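Local coordinates for protein ribonuclease H (Uncultured organism, PDB 3U3G) that probably cleaves the RNA strand of RNA/DNA hybrids, as a type 1 ribonuclease H, at residues V72-Q86 and V111-N124. Sequence-based numbering, arbitrary orientation. Where two conformers were deposited one is given.
Sequences VEVRMDSELIVRQMQ and VPNLVFVHIPREKN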
ATOM      1  N   VAL A  72     -12.647   3.741  -4.860  1.00 12.01           N
ATOM      2  CA  VAL A  72     -11.500   3.056  -4.259  1.00 11.77           C
ATOM      3  C   VAL A  72     -10.938   3.897  -3.109  1.00  9.67           C
ATOM      4  O   VAL A  72     -10.684   5.097  -3.264  1.00 12.12           O
ATOM      5  CB  VAL A  72     -10.383   2.816  -5.304  1.00 11.68           C
ATOM      6  CG1 VAL A  72      -9.241   2.047  -4.681  1.00 14.79           C
ATOM      7  CG2 VAL A  72     -10.931   2.065  -6.509  1.00 13.60           C
ATOM      8  N   GLU A  73     -10.640   3.244  -1.999  1.00 10.31           N
ATOM      9  CA  GLU A  73     -10.093   3.913  -0.829  1.00 11.91           C
ATOM     10  C   GLU A  73      -8.892   3.107  -0.347  1.00 13.74           C
ATOM     11  O   GLU A  73      -8.972   1.875  -0.256  1.00 13.51           O
ATOM     12  CB  GLU A  73     -11.175   3.972   0.253  1.00 14.54           C
ATOM     13  CG  GLU A  73     -10.754   4.512   1.603  1.00 15.21           C
ATOM     14  CD  GLU A  73     -11.947   4.724   2.507  1.00 20.11           C
ATOM     15  OE1 GLU A  73     -12.862   5.474   2.117  1.00 24.55           O
ATOM     16  OE2 GLU A  73     -11.911   4.253   3.653  1.00 16.13           O
ATOM     17  N   VAL A  74      -7.803   3.800  -0.020  1.00 10.34           N
ATOM     18  CA  VAL A  74      -6.608   3.169   0.547  1.00  9.13           C
ATOM     19  C   VAL A  74      -6.436   3.620   1.988  1.00 10.38           C
ATOM     20  O   VAL A  74      -6.449   4.825   2.267  1.00 11.66           O
ATOM     21  CB  VAL A  74      -5.341   3.556  -0.244  1.00 10.83           C
ATOM     22  CG1 VAL A  74      -4.095   3.061   0.498  1.00 12.63           C
ATOM     23  CG2 VAL A  74      -5.388   2.985  -1.640  1.00 14.25           C
ATOM     24  N   ARG A  75      -6.434   2.651   2.897  1.00  8.26           N
ATOM     25  CA  ARG A  75      -6.271   2.875   4.328  1.00  9.32           C
ATOM     26  C   ARG A  75      -4.866   2.514   4.778  1.00  9.44           C
ATOM     27  O   ARG A  75      -4.344   1.452   4.434  1.00 11.27           O
ATOM     28  CB  ARG A  75      -7.294   2.048   5.106  1.00  8.35           C
ATOM     29  CG  ARG A  75      -8.716   2.472   4.778  1.00  9.33           C
ATOM     30  CD  ARG A  75      -9.775   1.600   5.430  1.00 12.68           C
ATOM     31  NE  ARG A  75     -11.111   2.095   5.084  1.00 11.64           N
ATOM     32  CZ  ARG A  75     -12.245   1.565   5.532  1.00 15.71           C
ATOM     33  NH1 ARG A  75     -12.211   0.519   6.343  1.00 20.12           N
ATOM     34  NH2 ARG A  75     -13.408   2.034   5.087  1.00 14.04           N
ATOM     35  N   MET A  76      -4.221   3.438   5.481  1.00  9.56           N
ATOM     36  CA  MET A  76      -2.857   3.240   5.947  1.00 11.22           C
ATOM     37  C   MET A  76      -2.780   3.678   7.391  1.00 11.12           C
ATOM     38  O   MET A  76      -3.402   4.670   7.770  1.00 11.73           O
ATOM     39  CB  MET A  76      -1.910   4.121   5.139  1.00 10.16           C
ATOM     40  CG  MET A  76      -1.957   3.874   3.647  1.00 12.64           C
ATOM     41  SD  MET A  76      -0.870   4.980   2.738  1.00 16.00           S
ATOM     42  CE  MET A  76       0.552   3.933   2.457  1.00 28.39           C
ATOM     43  N   ASP A  77      -1.919   3.029   8.167  1.00 12.89           N
ATOM     44  CA  ASP A  77      -1.742   3.440   9.549  1.00 13.64           C
ATOM     45  C   ASP A  77      -0.596   4.424   9.774  1.00 15.92           C
ATOM     46  O   ASP A  77      -0.411   4.905  10.894  1.00 24.84           O
ATOM     47  CB  ASP A  77      -1.684   2.235  10.507  1.00 12.78           C
ATOM     48  CG  ASP A  77      -0.422   1.392  10.342  1.00 22.82           C
ATOM     49  OD1 ASP A  77      -0.095   1.059   9.190  1.00 22.25           O
ATOM     50  OD2 ASP A  77      -0.023   0.745  11.342  1.00 22.98           O
ATOM     51  N   SER A  78      -0.061   4.963   8.687  1.00 14.63           N
ATOM     52  CA  SER A  78       0.925   6.034   8.786  1.00 14.53           C
ATOM     53  C   SER A  78       0.267   7.359   8.407  1.00 12.73           C
ATOM     54  O   SER A  78      -0.036   7.596   7.241  1.00 13.58           O
ATOM     55  CB  SER A  78       2.100   5.764   7.840  1.00 16.03           C
ATOM     56  OG  SER A  78       2.919   6.921   7.713  1.00 19.06           O
ATOM     57  N   GLU A  79       0.054   8.235   9.383  1.00 12.12           N
ATOM     58  CA  GLU A  79      -0.539   9.518   9.074  1.00 11.66           C
ATOM     59  C   GLU A  79       0.372  10.335   8.154  1.00 11.85           C
ATOM     60  O   GLU A  79      -0.100  11.006   7.236  1.00  9.47           O
ATOM     61  CB  GLU A  79      -0.901  10.312  10.339  1.00 11.84           C
ATOM     62  CG  GLU A  79      -1.680  11.563   9.982  1.00 11.67           C
ATOM     63  CD  GLU A  79      -2.216  12.334  11.167  1.00 16.95           C
ATOM     64  OE1 GLU A  79      -2.012  11.906  12.316  1.00 16.41           O
ATOM     65  OE2 GLU A  79      -2.907  13.341  10.911  1.00 23.59           O
ATOM     66  N   LEU A  80       1.678  10.287   8.407  1.00  9.11           N
ATOM     67  CA  LEU A  80       2.630  10.982   7.560  1.00  9.76           C
ATOM     68  C   LEU A  80       2.492  10.583   6.091  1.00  7.33           C
ATOM     69  O   LEU A  80       2.382  11.433   5.222  1.00  8.64           O
ATOM     70  CB  LEU A  80       4.056  10.730   8.036  1.00 10.32           C
ATOM     71  CG  LEU A  80       5.155  11.321   7.157  1.00 11.01           C
ATOM     72  CD1 LEU A  80       5.047  12.829   7.131  1.00 14.09           C
ATOM     73  CD2 LEU A  80       6.515  10.896   7.677  1.00 14.04           C
ATOM     74  N   ILE A  81       2.451   9.283   5.822  1.00  8.31           N
ATOM     75  CA  ILE A  81       2.402   8.853   4.433  1.00  8.78           C
ATOM     76  C   ILE A  81       1.061   9.215   3.792  1.00  8.84           C
ATOM     77  O   ILE A  81       1.012   9.664   2.653  1.00  8.51           O
ATOM     78  CB  ILE A  81       2.711   7.362   4.287  1.00  9.02           C
ATOM     79  CG1 ILE A  81       4.165   7.111   4.694  1.00 15.73           C
ATOM     80  CG2 ILE A  81       2.498   6.935   2.836  1.00 10.36           C
ATOM     81  CD1 ILE A  81       4.525   5.652   4.779  1.00 17.00           C
ATOM     82  N   VAL A  82      -0.014   9.144   4.565  1.00  9.07           N
ATOM     83  CA  VAL A  82      -1.305   9.607   4.055  1.00  8.35           C
ATOM     84  C   VAL A  82      -1.278  11.089   3.677  1.00  9.85           C
ATOM     85  O   VAL A  82      -1.679  11.461   2.572  1.00  8.15           O
ATOM     86  CB  VAL A  82      -2.426   9.332   5.068  1.00  7.73           C
ATOM     87  CG1 VAL A  82      -3.710  10.028   4.644  1.00 10.41           C
ATOM     88  CG2 VAL A  82      -2.664   7.828   5.204  1.00 10.52           C
ATOM     89  N   ARG A  83      -0.708  11.924   4.543  1.00  7.85           N
ATOM     90  CA  ARG A  83      -0.648  13.345   4.242  1.00  7.37           C
ATOM     91  C   ARG A  83       0.256  13.644   3.057  1.00  7.28           C
ATOM     92  O   ARG A  83       0.024  14.590   2.317  1.00  8.37           O
ATOM     93  CB  ARG A  83      -0.237  14.156   5.472  1.00  7.86           C
ATOM     94  CG  ARG A  83      -1.167  14.019   6.684  1.00  8.82           C
ATOM     95  CD  ARG A  83      -2.647  14.275   6.389  1.00 14.27           C
ATOM     96  NE  ARG A  83      -3.437  13.832   7.547  1.00 14.92           N
ATOM     97  CZ  ARG A  83      -4.545  13.100   7.495  1.00 10.69           C
ATOM     98  NH1 ARG A  83      -5.176  12.818   6.341  1.00 10.61           N
ATOM     99  NH2 ARG A  83      -5.048  12.620   8.621  1.00 18.83           N
ATOM    100  N   GLN A  84       1.332  12.873   2.928  1.00  7.90           N
ATOM    101  CA  GLN A  84       2.218  12.990   1.767  1.00  8.77           C
ATOM    102  C   GLN A  84       1.465  12.635   0.487  1.00  7.18           C
ATOM    103  O   GLN A  84       1.474  13.392  -0.480  1.00  8.76           O
ATOM    104  CB  GLN A  84       3.433  12.071   1.931  1.00  8.37           C
ATOM    105  CG  GLN A  84       4.428  12.586   2.963  1.00  9.92           C
ATOM    106  CD  GLN A  84       5.555  11.607   3.243  1.00 10.79           C
ATOM    107  OE1 GLN A  84       5.446  10.396   2.993  1.00  9.46           O
ATOM    108  NE2 GLN A  84       6.595  12.105   3.890  1.00 12.76           N
ATOM    109  N   MET A  85       0.762  11.506   0.520  1.00  7.46           N
ATOM    110  CA  MET A  85       0.038  11.035  -0.657  1.00  8.03           C
ATOM    111  C   MET A  85      -1.087  11.978  -1.078  1.00  9.68           C
ATOM    112  O   MET A  85      -1.364  12.137  -2.262  1.00 10.50           O
ATOM    113  CB  MET A  85      -0.504   9.621  -0.420  1.00  9.06           C
ATOM    114  CG  MET A  85       0.568   8.539  -0.310  1.00  7.78           C
ATOM    115  SD  MET A  85       1.529   8.366  -1.823  1.00  9.58           S
ATOM    116  CE  MET A  85       3.115   7.869  -1.159  1.00 13.40           C
ATOM    117  N   GLN A  86      -1.686  12.649  -0.100  1.00  8.37           N
ATOM    118  CA  GLN A  86      -2.734  13.643  -0.365  1.00  8.95           C
ATOM    119  C   GLN A  86      -2.172  14.969  -0.820  1.00  8.88           C
ATOM    120  O   GLN A  86      -2.920  15.853  -1.225  1.00 10.46           O
ATOM    121  CB  GLN A  86      -3.546  13.870   0.904  1.00  8.57           C
ATOM    122  CG  GLN A  86      -4.385  12.681   1.276  1.00 10.02           C
ATOM    123  CD  GLN A  86      -5.233  12.945   2.497  1.00 11.51           C
ATOM    124  OE1 GLN A  86      -4.760  13.514   3.495  1.00 10.16           O
ATOM    125  NE2 GLN A  86      -6.519  12.606   2.397  1.00 13.36           N
ATOM    126  N   VAL A 111      -6.618   5.345 -11.424  1.00 11.13           N
ATOM    127  CA  VAL A 111      -7.659   5.499 -10.393  1.00 14.68           C
ATOM    128  C   VAL A 111      -7.710   6.934  -9.867  1.00 12.57           C
ATOM    129  O   VAL A 111      -7.419   7.163  -8.764  1.00 12.33           O
ATOM    130  CB  VAL A 111      -7.523   4.503  -9.198  1.00 17.74           C
ATOM    131  CG1 VAL A 111      -8.089   3.241  -9.451  1.00 22.14           C
ATOM    132  CG2 VAL A 111      -6.130   4.296  -8.850  1.00 16.42           C
ATOM    133  N   PRO A 112      -8.070   7.889 -10.710  1.00 12.03           N
ATOM    134  CA  PRO A 112      -7.885   9.287 -10.323  1.00 13.87           C
ATOM    135  C   PRO A 112      -8.798   9.733  -9.176  1.00 12.98           C
ATOM    136  O   PRO A 112      -8.509  10.736  -8.513  1.00 16.82           O
ATOM    137  CB  PRO A 112      -8.233  10.057 -11.609  1.00 15.94           C
ATOM    138  CG  PRO A 112      -9.006   9.086 -12.440  1.00 15.60           C
ATOM    139  CD  PRO A 112      -8.390   7.755 -12.139  1.00 15.08           C
ATOM    140  N   ASN A 113      -9.796   8.924  -8.844  1.00 15.23           N
ATOM    141  CA  ASN A 113     -10.640   9.254  -7.701  1.00 17.21           C
ATOM    142  C   ASN A 113     -10.322   8.468  -6.440  1.00 15.51           C
ATOM    143  O   ASN A 113     -11.044   8.562  -5.453  1.00 15.75           O
ATOM    144  CB  ASN A 113     -12.111   9.107  -8.065  1.00 18.55           C
ATOM    145  CG  ASN A 113     -12.509   9.999  -9.218  1.00 24.61           C
ATOM    146  OD1 ASN A 113     -12.153  11.183  -9.253  1.00 23.31           O
ATOM    147  ND2 ASN A 113     -13.103   9.398 -10.242  1.00 23.78           N
ATOM    148  N   LEU A 114      -9.215   7.733  -6.456  1.00 14.11           N
ATOM    149  CA  LEU A 114      -8.678   7.100  -5.252  0.50 11.72           C
ATOM    150  C   LEU A 114      -8.611   8.099  -4.111  1.00 13.29           C
ATOM    151  O   LEU A 114      -8.089   9.204  -4.293  1.00 15.40           O
ATOM    152  CB  LEU A 114      -7.268   6.576  -5.531  0.50 12.70           C
ATOM    153  CG  LEU A 114      -6.550   5.890  -4.368  0.50  9.34           C
ATOM    154  CD1 LEU A 114      -7.307   4.626  -3.987  0.50 12.11           C
ATOM    155  CD2 LEU A 114      -5.116   5.578  -4.744  0.50 12.89           C
ATOM    156  N   VAL A 115      -9.034   7.684  -2.921  1.00 11.46           N
ATOM    157  CA  VAL A 115      -8.835   8.480  -1.712  1.00 12.35           C
ATOM    158  C   VAL A 115      -8.010   7.738  -0.683  1.00 11.65           C
ATOM    159  O   VAL A 115      -7.950   6.510  -0.699  1.00  9.97           O
ATOM    160  CB  VAL A 115     -10.138   8.959  -1.080  1.00 15.92           C
ATOM    161  CG1 VAL A 115     -10.889   9.863  -2.036  1.00 22.39           C
ATOM    162  CG2 VAL A 115     -10.990   7.796  -0.663  1.00 16.44           C
ATOM    163  N   PHE A 116      -7.269   8.491   0.113  1.00  9.58           N
ATOM    164  CA  PHE A 116      -6.446   7.948   1.189  1.00 10.11           C
ATOM    165  C   PHE A 116      -7.070   8.257   2.548  1.00  9.09           C
ATOM    166  O   PHE A 116      -7.609   9.356   2.767  1.00 10.77           O
ATOM    167  CB  PHE A 116      -5.043   8.557   1.137  1.00 11.15           C
ATOM    168  CG  PHE A 116      -4.252   8.158  -0.078  1.00 10.13           C
ATOM    169  CD1 PHE A 116      -3.381   7.080  -0.017  1.00 12.49           C
ATOM    170  CD2 PHE A 116      -4.277   8.929  -1.228  1.00 12.60           C
ATOM    171  CE1 PHE A 116      -2.659   6.696  -1.135  1.00 15.43           C
ATOM    172  CE2 PHE A 116      -3.570   8.528  -2.362  1.00 13.30           C
ATOM    173  CZ  PHE A 116      -2.768   7.410  -2.302  1.00 11.68           C
ATOM    174  N   VAL A 117      -6.978   7.301   3.466  1.00 10.10           N
ATOM    175  CA  VAL A 117      -7.549   7.440   4.796  1.00 10.68           C
ATOM    176  C   VAL A 117      -6.562   6.942   5.840  1.00 12.68           C
ATOM    177  O   VAL A 117      -6.035   5.835   5.724  1.00 11.92           O
ATOM    178  CB  VAL A 117      -8.849   6.621   4.930  1.00 11.51           C
ATOM    179  CG1 VAL A 117      -9.353   6.628   6.364  1.00 13.36           C
ATOM    180  CG2 VAL A 117      -9.920   7.173   4.000  1.00 14.98           C
ATOM    181  N   HIS A 118      -6.290   7.770   6.842  1.00  9.59           N
ATOM    182  CA  HIS A 118      -5.422   7.386   7.951  1.00 10.30           C
ATOM    183  C   HIS A 118      -6.230   6.617   8.992  1.00 12.91           C
ATOM    184  O   HIS A 118      -7.282   7.079   9.419  1.00 15.51           O
ATOM    185  CB  HIS A 118      -4.780   8.628   8.582  1.00 11.72           C
ATOM    186  CG  HIS A 118      -4.208   8.397   9.944  1.00 12.56           C
ATOM    187  ND1 HIS A 118      -3.272   7.423  10.212  1.00 15.89           N
ATOM    188  CD2 HIS A 118      -4.317   9.131  11.076  1.00 13.43           C
ATOM    189  CE1 HIS A 118      -2.967   7.459  11.500  1.00 12.13           C
ATOM    190  NE2 HIS A 118      -3.536   8.526  12.028  1.00 20.62           N
ATOM    191  N   ILE A 119      -5.835   5.376   9.254  1.00 12.38           N
ATOM    192  CA  ILE A 119      -6.475   4.548  10.280  1.00 13.25           C
ATOM    193  C   ILE A 119      -5.477   4.258  11.413  1.00 14.22           C
ATOM    194  O   ILE A 119      -4.270   4.278  11.202  1.00 13.40           O
ATOM    195  CB  ILE A 119      -6.980   3.213   9.664  1.00 12.27           C
ATOM    196  CG1 ILE A 119      -5.818   2.456   8.999  1.00 13.55           C
ATOM    197  CG2 ILE A 119      -8.074   3.502   8.652  1.00 14.97           C
ATOM    198  CD1 ILE A 119      -6.164   1.018   8.585  1.00 13.08           C
ATOM    199  N   PRO A 120      -5.981   3.891  12.601  1.00 16.43           N
ATOM    200  CA  PRO A 120      -5.137   3.424  13.711  1.00 18.90           C
ATOM    201  C   PRO A 120      -4.357   2.145  13.389  1.00 18.68           C
ATOM    202  O   PRO A 120      -4.831   1.304  12.629  1.00 13.96           O
ATOM    203  CB  PRO A 120      -6.152   3.144  14.828  1.00 19.87           C
ATOM    204  CG  PRO A 120      -7.359   3.929  14.471  1.00 21.10           C
ATOM    205  CD  PRO A 120      -7.398   3.998  12.976  1.00 18.73           C
ATOM    206  N   ARG A 121      -3.205   1.962  14.029  1.00 19.37           N
ATOM    207  CA  ARG A 121      -2.363   0.797  13.757  1.00 20.73           C
ATOM    208  C   ARG A 121      -3.070  -0.532  14.031  1.00 20.46           C
ATOM    209  O   ARG A 121      -2.924  -1.485  13.264  1.00 21.94           O
ATOM    210  CB  ARG A 121      -1.045   0.876  14.532  1.00 22.77           C
ATOM    211  CG  ARG A 121      -1.164   0.522  16.004  1.00 34.48           C
ATOM    212  CD  ARG A 121       0.190   0.145  16.595  1.00 45.56           C
ATOM    213  NE  ARG A 121       0.158   0.116  18.057  1.00 51.61           N
ATOM    214  CZ  ARG A 121       0.135   1.201  18.825  1.00 47.92           C
ATOM    215  NH1 ARG A 121       0.176   2.406  18.274  1.00 42.60           N
ATOM    216  NH2 ARG A 121       0.074   1.083  20.144  1.00 48.10           N
ATOM    217  N   GLU A 122      -3.922  -0.547  15.053  1.00 18.40           N
ATOM    218  CA  GLU A 122      -4.732  -1.722  15.380  1.00 23.08           C
ATOM    219  C   GLU A 122      -5.607  -2.163  14.211  1.00 22.91           C
ATOM    220  O   GLU A 122      -5.970  -3.332  14.101  1.00 24.57           O
ATOM    221  CB  GLU A 122      -5.621  -1.433  16.597  1.00 24.87           C
ATOM    222  CG  GLU A 122      -4.859  -1.223  17.904  1.00 37.50           C
ATOM    223  CD  GLU A 122      -3.945  -0.004  17.873  1.00 49.06           C
ATOM    224  OE1 GLU A 122      -4.335   1.033  17.289  1.00 40.39           O
ATOM    225  OE2 GLU A 122      -2.849  -0.073  18.472  1.00 53.98           O
ATOM    226  N   LYS A 123      -6.082  -1.196  13.436  1.00 18.62           N
ATOM    227  CA  LYS A 123      -6.961  -1.489  12.315  1.00 20.51           C
ATOM    228  C   LYS A 123      -6.197  -2.024  11.098  1.00 17.00           C
ATOM    229  O   LYS A 123      -6.802  -2.468  10.134  1.00 19.32           O
ATOM    230  CB  LYS A 123      -7.762  -0.246  11.928  1.00 19.78           C
ATOM    231  CG  LYS A 123      -8.819   0.151  12.948  1.00 28.44           C
ATOM    232  CD  LYS A 123      -9.965  -0.846  12.972  1.00 38.85           C
ATOM    233  CE  LYS A 123     -11.032  -0.483  11.951  1.00 47.09           C
ATOM    234  NZ  LYS A 123     -12.384  -0.969  12.356  1.00 45.78           N
ATOM    235  N   ASN A 124      -4.870  -1.930  11.122  1.00 16.85           N
ATOM    236  CA  ASN A 124      -4.074  -2.412   9.997  1.00 15.86           C
ATOM    237  C   ASN A 124      -3.299  -3.703  10.286  1.00 17.05           C
ATOM    238  O   ASN A 124      -2.305  -4.010   9.612  1.00 17.29           O
ATOM    239  CB  ASN A 124      -3.126  -1.315   9.508  1.00 14.27           C
ATOM    240  CG  ASN A 124      -2.811  -1.435   8.026  1.00 16.64           C
ATOM    241  OD1 ASN A 124      -3.585  -2.019   7.268  1.00 16.47           O
ATOM    242  ND2 ASN A 124      -1.770  -0.734   7.587  1.00 16.23           N
TER
HETATM  243  O   HOH W   1     -12.895   6.836  -4.235  1.00 21.38           O
HETATM  244  O   HOH W   2      -7.237  10.579   6.893  1.00 13.45           O
HETATM  245  O   HOH W   3      -7.479  11.545  -0.443  1.00 14.32           O
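Phe116 lies under helix 79-85, where Met85 CB sits over the centre of its ring, a CH-pi contact at 3.6 Å from CB to the centroid. The pair belongs to the parallel edge of the RNase H fold: strand 115-118, outermost in the mixed sheet, runs beside strand 72-76, whose other neighbour is strand 3-12. With CG anti to the carbonyl carbon (chi1 -67°), the Phe116 ring lies alongside Val74, pointing the same way, with CD1 4.0 Å from Val74 CB. Obliquely placed, the sulfurs of Met76 and Met85 add Met-aromatic contacts; both methionines also reach Leu53 of helix 45-60. In the conformer given, Leu114 CD1 lies against Val72 CG1 and Val74 CG2, though a second conformer makes the closeness doubtful.

Five backbone hydrogen bonds knit the strands, from Val115 N to Val72 O through to Ile119 N to Met76 O. On the face away from the helix, the extended Glu73 chain passes across Val117, its CD 3.5 Å from Val117 CG2. Beyond it, Arg75 NE forms a salt bridge with Glu73 OE2 at 2.7 Å, the oxygen lying in the guanidinium plane and met on its anti side; a weak bond from NH2 goes to the same oxygen. With an alanine here in place of the glutamate, the Arg75 guanidinium would probably lose its carboxylate mate and be held less firmly against turning, and Val117 CG2 would probably be less covered.

At the helix start, Glu79 CB stands squarely over the His118 ring, 3.5 Å from its centroid, while Val82 CG2 packs on His118 CA. One water joins Arg83 NH1 to His118 N; another joins Gln86 NE2 to Phe116 N. Where the strands end, Asn124 ND2, which also donates to Thr8 O, reaches Asp77 OD1 from above the carboxylate plane at 2.9 Å.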